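Local structure of reticulocyte binding protein (3FAW) at residues Thr648-Val653 with Pro657-Asp662. The protein is a cell-wall-anchored pullulanase of group B Streptococcus that probably hydrolyses alpha-1,6 linkages in pullulan and related alpha-glucans. Numbering follows the deposited sequence.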
ATOM      1  N   THR A 648     -20.500  -1.558 -11.533  1.00 17.17           N
ATOM      2  CA  THR A 648     -20.609  -2.745 -12.377  1.00 16.88           C
ATOM      3  C   THR A 648     -22.048  -3.251 -12.330  1.00 16.08           C
ATOM      4  O   THR A 648     -22.613  -3.432 -11.252  1.00 16.11           O
ATOM      5  CB  THR A 648     -19.643  -3.854 -11.901  1.00 16.16           C
ATOM      6  OG1 THR A 648     -18.290  -3.438 -12.131  1.00 17.75           O
ATOM      7  CG2 THR A 648     -19.906  -5.173 -12.630  1.00 15.21           C
ATOM      8  N   LEU A 649     -22.621  -3.480 -13.507  1.00 16.57           N
ATOM      9  CA  LEU A 649     -23.992  -3.958 -13.645  1.00 17.55           C
ATOM     10  C   LEU A 649     -24.035  -5.479 -13.573  1.00 18.27           C
ATOM     11  O   LEU A 649     -23.279  -6.161 -14.265  1.00 19.55           O
ATOM     12  CB  LEU A 649     -24.573  -3.499 -14.986  1.00 16.86           C
ATOM     13  CG  LEU A 649     -26.031  -3.854 -15.313  1.00 18.64           C
ATOM     14  CD1 LEU A 649     -27.015  -3.037 -14.467  1.00 12.69           C
ATOM     15  CD2 LEU A 649     -26.293  -3.643 -16.803  1.00 18.05           C
ATOM     16  N   ILE A 650     -24.917  -6.000 -12.726  1.00 19.53           N
ATOM     17  CA  ILE A 650     -25.263  -7.421 -12.733  1.00 20.32           C
ATOM     18  C   ILE A 650     -26.650  -7.539 -13.367  1.00 20.82           C
ATOM     19  O   ILE A 650     -27.648  -7.106 -12.789  1.00 20.10           O
ATOM     20  CB  ILE A 650     -25.267  -8.026 -11.309  1.00 20.73           C
ATOM     21  CG1 ILE A 650     -23.842  -8.132 -10.763  1.00 21.38           C
ATOM     22  CG2 ILE A 650     -25.881  -9.424 -11.317  1.00 18.55           C
ATOM     23  CD1 ILE A 650     -23.110  -6.827 -10.641  1.00 25.34           C
ATOM     24  N   GLU A 651     -26.691  -8.124 -14.562  1.00 22.48           N
ATOM     25  CA  GLU A 651     -27.898  -8.154 -15.388  1.00 24.06           C
ATOM     26  C   GLU A 651     -29.089  -8.860 -14.729  1.00 23.60           C
ATOM     27  O   GLU A 651     -30.232  -8.473 -14.953  1.00 24.48           O
ATOM     28  CB  GLU A 651     -27.602  -8.807 -16.750  1.00 25.41           C
ATOM     29  CG  GLU A 651     -26.847  -7.911 -17.743  1.00 28.25           C
ATOM     30  CD  GLU A 651     -25.333  -7.893 -17.543  1.00 33.40           C
ATOM     31  OE1 GLU A 651     -24.827  -8.542 -16.599  1.00 34.96           O
ATOM     32  OE2 GLU A 651     -24.646  -7.219 -18.341  1.00 34.48           O
ATOM     33  N   ALA A 652     -28.816  -9.878 -13.914  1.00 22.42           N
ATOM     34  CA  ALA A 652     -29.868 -10.701 -13.303  1.00 21.85           C
ATOM     35  C   ALA A 652     -30.593 -10.015 -12.145  1.00 20.98           C
ATOM     36  O   ALA A 652     -31.645 -10.484 -11.711  1.00 19.60           O
ATOM     37  CB  ALA A 652     -29.284 -12.034 -12.829  1.00 21.40           C
ATOM     38  N   VAL A 653     -30.028  -8.922 -11.636  1.00 20.94           N
ATOM     39  CA  VAL A 653     -30.630  -8.195 -10.517  1.00 21.45           C
ATOM     40  C   VAL A 653     -31.772  -7.294 -10.996  1.00 21.97           C
ATOM     41  O   VAL A 653     -31.621  -6.547 -11.965  1.00 21.55           O
ATOM     42  CB  VAL A 653     -29.579  -7.354  -9.755  1.00 21.40           C
ATOM     43  CG1 VAL A 653     -30.248  -6.502  -8.681  1.00 21.46           C
ATOM     44  CG2 VAL A 653     -28.521  -8.261  -9.141  1.00 19.51           C
ATOM     45  N   PRO A 657     -29.294  -2.844  -9.451  1.00 16.29           N
ATOM     46  CA  PRO A 657     -28.394  -3.777 -10.134  1.00 15.81           C
ATOM     47  C   PRO A 657     -26.909  -3.384 -10.172  1.00 15.98           C
ATOM     48  O   PRO A 657     -26.081  -4.200 -10.591  1.00 16.60           O
ATOM     49  CB  PRO A 657     -28.959  -3.803 -11.553  1.00 15.56           C
ATOM     50  CG  PRO A 657     -29.486  -2.426 -11.759  1.00 15.16           C
ATOM     51  CD  PRO A 657     -29.940  -1.924 -10.407  1.00 15.76           C
ATOM     52  N   TYR A 658     -26.576  -2.164  -9.747  1.00 15.70           N
ATOM     53  CA  TYR A 658     -25.198  -1.660  -9.821  1.00 15.26           C
ATOM     54  C   TYR A 658     -24.419  -1.893  -8.524  1.00 14.78           C
ATOM     55  O   TYR A 658     -24.922  -1.642  -7.432  1.00 13.80           O
ATOM     56  CB  TYR A 658     -25.188  -0.172 -10.185  1.00 15.69           C
ATOM     57  CG  TYR A 658     -25.694   0.118 -11.585  1.00 13.57           C
ATOM     58  CD1 TYR A 658     -24.869  -0.054 -12.693  1.00 13.15           C
ATOM     59  CD2 TYR A 658     -26.995   0.567 -11.799  1.00 15.70           C
ATOM     60  CE1 TYR A 658     -25.329   0.217 -13.985  1.00 14.57           C
ATOM     61  CE2 TYR A 658     -27.466   0.839 -13.082  1.00 12.79           C
ATOM     62  CZ  TYR A 658     -26.627   0.663 -14.170  1.00 15.14           C
ATOM     63  OH  TYR A 658     -27.085   0.925 -15.444  1.00 18.80           O
ATOM     64  N   PHE A 659     -23.187  -2.382  -8.672  1.00 15.48           N
ATOM     65  CA  PHE A 659     -22.278  -2.647  -7.556  1.00 15.39           C
ATOM     66  C   PHE A 659     -20.963  -1.901  -7.809  1.00 15.62           C
ATOM     67  O   PHE A 659     -20.456  -1.887  -8.930  1.00 15.85           O
ATOM     68  CB  PHE A 659     -21.999  -4.151  -7.429  1.00 15.29           C
ATOM     69  CG  PHE A 659     -23.228  -4.992  -7.149  1.00 15.44           C
ATOM     70  CD1 PHE A 659     -23.411  -5.586  -5.910  1.00 15.71           C
ATOM     71  CD2 PHE A 659     -24.185  -5.207  -8.134  1.00 13.47           C
ATOM     72  CE1 PHE A 659     -24.530  -6.371  -5.653  1.00 18.29           C
ATOM     73  CE2 PHE A 659     -25.308  -5.984  -7.887  1.00 15.72           C
ATOM     74  CZ  PHE A 659     -25.483  -6.567  -6.644  1.00 15.71           C
ATOM     75  N   ILE A 660     -20.405  -1.295  -6.764  1.00 16.29           N
ATOM     76  CA  ILE A 660     -19.216  -0.450  -6.910  1.00 15.34           C
ATOM     77  C   ILE A 660     -17.926  -1.268  -6.858  1.00 14.41           C
ATOM     78  O   ILE A 660     -17.682  -2.000  -5.897  1.00 12.44           O
ATOM     79  CB  ILE A 660     -19.174   0.658  -5.832  1.00 15.81           C
ATOM     80  CG1 ILE A 660     -20.450   1.516  -5.884  1.00 15.57           C
ATOM     81  CG2 ILE A 660     -17.937   1.531  -6.005  1.00 15.13           C
ATOM     82  CD1 ILE A 660     -20.768   2.109  -7.253  1.00 12.02           C
ATOM     83  N   HIS A 661     -17.107  -1.128  -7.902  1.00 13.99           N
ATOM     84  CA  HIS A 661     -15.822  -1.826  -8.001  1.00 14.42           C
ATOM     85  C   HIS A 661     -14.626  -0.929  -7.668  1.00 14.61           C
ATOM     86  O   HIS A 661     -13.491  -1.395  -7.649  1.00 13.64           O
ATOM     87  CB  HIS A 661     -15.639  -2.438  -9.398  1.00 14.82           C
ATOM     88  CG  HIS A 661     -15.617  -1.432 -10.506  1.00 15.41           C
ATOM     89  ND1 HIS A 661     -16.735  -1.127 -11.254  1.00 15.76           N
ATOM     90  CD2 HIS A 661     -14.612  -0.667 -10.998  1.00 13.71           C
ATOM     91  CE1 HIS A 661     -16.420  -0.212 -12.155  1.00 13.79           C
ATOM     92  NE2 HIS A 661     -15.141   0.085 -12.019  1.00 12.12           N
ATOM     93  N   ASP A 662     -14.868   0.354  -7.412  1.00 13.46           N
ATOM     94  CA  ASP A 662     -13.790   1.271  -7.020  1.00 12.29           C
ATOM     95  C   ASP A 662     -14.356   2.343  -6.099  1.00 11.39           C
ATOM     96  O   ASP A 662     -14.764   3.417  -6.548  1.00  9.65           O
ATOM     97  CB  ASP A 662     -13.132   1.878  -8.268  1.00 13.07           C
ATOM     98  CG  ASP A 662     -11.930   2.767  -7.948  1.00 14.08           C
ATOM     99  OD1 ASP A 662     -11.484   2.825  -6.783  1.00 21.16           O
ATOM    100  OD2 ASP A 662     -11.420   3.409  -8.887  1.00 17.18           O
TER
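Thr648 and Phe659 form an antiparallel hydrogen-bonded pair, Thr648 N donating a hydrogen bond to Phe659 O (2.6 Å) and Phe659 N donating one to Thr648 O (2.8 Å), while Leu649 faces Tyr658 as the adjoining non-hydrogen-bonded pair. A third, nearly straight bond from Ile650 N to Pro657 O (N-H...O 174°) carries the pairing one step past the strands. Pro657 suits this end: it has no N-H to give, yet its carbonyl accepts that bond and its ring supplies an apolar surface. Beyond it, a type I turn from Ile650 to Val653 folds the chain back, bringing Val653 CG1 to 3.6 Å from Pro657 CA. Leu649 has CG anti to the backbone N (chi1 -178°), which carries CD1 over one face of the Tyr658 ring, 3.9 Å from its centroid and 20° off the normal, in a CH-pi contact. Leu649 CD1 also meets Pro657 CB at 3.6 Å, so a single methyl packs against both the ring and the proline. Tyrosine suits this site because its flat ring receives the methyl while its OH is hydrogen-bonded to Val638 N. On the face of Thr648 and Phe659, the phenyl ring turns its edge to Val653 CG2 (4.1 Å from Phe659 CE2) and lies crosswise to the Ile650 side chain. Thr648 adds a polar link: His661 ND1 donates a weak, bent bond to Thr648 OG1 (2.9 Å), the two side chains meeting at about a right angle. The unit is a short beta hairpin, a two-stranded sheet of its own that follows the last strand of the TIM barrel, 614-618, in the chain. Strand 658-660 also bonds through its backbone to Leu629 and Lys627, and helix 578-586 packs against Thr648, Ile650 and Phe659, its Lys584 NZ reaching Leu649 O.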